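Local atomic coordinates of Sodium/calcium exchanger membrane region domain-containing protein (Archaeoglobus fulgidus, PDB entry 4KPP), a protein that probably moves calcium ions across the membrane in exchange for protons, as a member of the sodium/calcium exchanger family. Residues E316-A321 with V359-S364. Sequence-based numbering, arbitrary orientation.
Sequences EVLLTA and VRYIIS
Carboxylate and guanidinium meet obliquely where Glu316 faces Arg360: their planes are turned 64° apart, and OE1 of Glu316 lies 3.5 Å from NE of Arg360, a long salt bridge rather than a flat two-pronged pairing. Elsewhere in the contact, the Tyr361 ring is also met at a slant, CD2 of Leu318 coming within 4.1 Å of CE1 of Tyr361, with the two side chains crossing at about a right angle. Glu316 bends at its second torsion (chi2 -67°), bringing its carboxylate round to Arg360, whose chain runs extended from CG to NE.

Further along the contact, the segments 316-321 and 359-364, on helices 311-331 and 357-377, run nearly parallel, their axes 9.2 Å apart at closest and 23° askew, and a small residue lets the backbones come near at one point, Ser364 against Leu319. OG of Ser364 lies only 3.4 Å from CA of Leu319. The same hydroxyl turns back to donate to O of Arg360 at 2.6 Å, while N of Ser364 reaches that oxygen from the opposite face of the carbonyl plane. Leu319 packs beside it, its CG 3.9 Å from O of Arg360 and its CD2 4.2 Å from CG2 of Ile363.

Both charged ends have further partners: Glu316 also pairs with Arg109 of helix 96-127 and with Arg312, and Arg360 with Glu315. The contact thus joins two helices of the membrane bundle away from the calcium site, combining a shared ionic network with apolar packing around a small hydroxyl that spends its proton on a carbonyl of its own helix, so that it meets Leu319 through van der Waals contact.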
loop_
_atom_site.group_PDB
_atom_site.type_symbol
_atom_site.label_atom_id
_atom_site.label_comp_id
_atom_site.label_asym_id
_atom_site.label_seq_id
_atom_site.Cartn_x
_atom_site.Cartn_y
_atom_site.Cartn_z
ATOM N N GLU A 316 -9.771 6.175 14.109
ATOM C CA GLU A 316 -9.327 5.356 12.985
ATOM C C GLU A 316 -7.809 5.255 12.941
ATOM O O GLU A 316 -7.257 4.180 12.703
ATOM C CB GLU A 316 -9.854 5.908 11.657
ATOM C CG GLU A 316 -11.364 5.829 11.494
ATOM C CD GLU A 316 -11.878 4.402 11.399
ATOM O OE1 GLU A 316 -13.072 4.185 11.687
ATOM O OE2 GLU A 316 -11.097 3.499 11.026
ATOM N N VAL A 317 -7.140 6.382 13.171
ATOM C CA VAL A 317 -5.681 6.419 13.179
ATOM C C VAL A 317 -5.138 5.619 14.357
ATOM O O VAL A 317 -4.184 4.855 14.210
ATOM C CB VAL A 317 -5.154 7.868 13.234
ATOM C CG1 VAL A 317 -3.657 7.899 13.516
ATOM C CG2 VAL A 317 -5.472 8.593 11.936
ATOM N N LEU A 318 -5.762 5.794 15.520
ATOM C CA LEU A 318 -5.398 5.052 16.723
ATOM C C LEU A 318 -5.555 3.547 16.501
ATOM O O LEU A 318 -4.679 2.759 16.862
ATOM C CB LEU A 318 -6.255 5.511 17.906
ATOM C CG LEU A 318 -6.200 4.690 19.197
ATOM C CD1 LEU A 318 -4.786 4.647 19.753
ATOM C CD2 LEU A 318 -7.174 5.249 20.226
ATOM N N LEU A 319 -6.673 3.163 15.892
ATOM C CA LEU A 319 -6.956 1.765 15.586
ATOM C C LEU A 319 -5.898 1.227 14.632
ATOM O O LEU A 319 -5.411 0.108 14.797
ATOM C CB LEU A 319 -8.341 1.637 14.944
ATOM C CG LEU A 319 -9.215 0.397 15.177
ATOM C CD1 LEU A 319 -10.420 0.433 14.247
ATOM C CD2 LEU A 319 -8.453 -0.908 15.007
ATOM N N THR A 320 -5.549 2.034 13.634
ATOM C CA THR A 320 -4.571 1.639 12.626
ATOM C C THR A 320 -3.186 1.502 13.240
ATOM O O THR A 320 -2.445 0.574 12.922
ATOM C CB THR A 320 -4.510 2.653 11.471
ATOM O OG1 THR A 320 -5.834 2.908 10.986
ATOM C CG2 THR A 320 -3.656 2.115 10.337
ATOM N N ALA A 321 -2.843 2.433 14.125
ATOM C CA ALA A 321 -1.568 2.388 14.827
ATOM C C ALA A 321 -1.513 1.162 15.734
ATOM O O ALA A 321 -0.476 0.508 15.849
ATOM C CB ALA A 321 -1.370 3.652 15.634
ATOM N N VAL A 359 -16.434 -0.514 19.697
ATOM C CA VAL A 359 -15.626 -1.566 19.090
ATOM C C VAL A 359 -14.245 -1.072 18.660
ATOM O O VAL A 359 -13.253 -1.784 18.805
ATOM C CB VAL A 359 -16.359 -2.218 17.904
ATOM C CG1 VAL A 359 -15.485 -3.274 17.248
ATOM C CG2 VAL A 359 -17.663 -2.837 18.382
ATOM N N ARG A 360 -14.178 0.151 18.147
ATOM C CA ARG A 360 -12.903 0.735 17.743
ATOM C C ARG A 360 -11.939 0.806 18.924
ATOM O O ARG A 360 -10.752 0.503 18.787
ATOM C CB ARG A 360 -13.104 2.128 17.135
ATOM C CG ARG A 360 -14.026 2.158 15.926
ATOM C CD ARG A 360 -14.094 3.553 15.310
ATOM N NE ARG A 360 -15.236 3.703 14.410
ATOM C CZ ARG A 360 -16.294 4.467 14.664
ATOM N NH1 ARG A 360 -16.358 5.165 15.788
ATOM N NH2 ARG A 360 -17.286 4.541 13.787
ATOM N N TYR A 361 -12.454 1.194 20.086
ATOM C CA TYR A 361 -11.627 1.264 21.287
ATOM C C TYR A 361 -11.292 -0.117 21.844
ATOM O O TYR A 361 -10.175 -0.350 22.311
ATOM C CB TYR A 361 -12.288 2.131 22.360
ATOM C CG TYR A 361 -12.057 3.614 22.170
ATOM C CD1 TYR A 361 -10.869 4.209 22.576
ATOM C CD2 TYR A 361 -13.026 4.420 21.587
ATOM C CE1 TYR A 361 -10.652 5.566 22.407
ATOM C CE2 TYR A 361 -12.819 5.779 21.414
ATOM C CZ TYR A 361 -11.630 6.345 21.826
ATOM O OH TYR A 361 -11.419 7.694 21.654
ATOM N N ILE A 362 -12.258 -1.030 21.789
ATOM C CA ILE A 362 -12.048 -2.389 22.272
ATOM C C ILE A 362 -10.964 -3.098 21.466
ATOM O O ILE A 362 -10.027 -3.661 22.035
ATOM C CB ILE A 362 -13.354 -3.216 22.244
ATOM C CG1 ILE A 362 -14.293 -2.767 23.365
ATOM C CG2 ILE A 362 -13.052 -4.701 22.390
ATOM C CD1 ILE A 362 -15.651 -3.441 23.330
ATOM N N ILE A 363 -11.092 -3.060 20.143
ATOM C CA ILE A 363 -10.121 -3.696 19.258
ATOM C C ILE A 363 -8.754 -3.018 19.357
ATOM O O ILE A 363 -7.721 -3.684 19.300
ATOM C CB ILE A 363 -10.606 -3.716 17.792
ATOM C CG1 ILE A 363 -11.971 -4.397 17.690
ATOM C CG2 ILE A 363 -9.609 -4.439 16.905
ATOM C CD1 ILE A 363 -11.965 -5.838 18.138
ATOM N N SER A 364 -8.752 -1.696 19.516
ATOM C CA SER A 364 -7.509 -0.962 19.749
ATOM C C SER A 364 -6.810 -1.484 20.998
ATOM O O SER A 364 -5.614 -1.775 20.971
ATOM C CB SER A 364 -7.767 0.540 19.900
ATOM O OG SER A 364 -8.238 1.115 18.697
#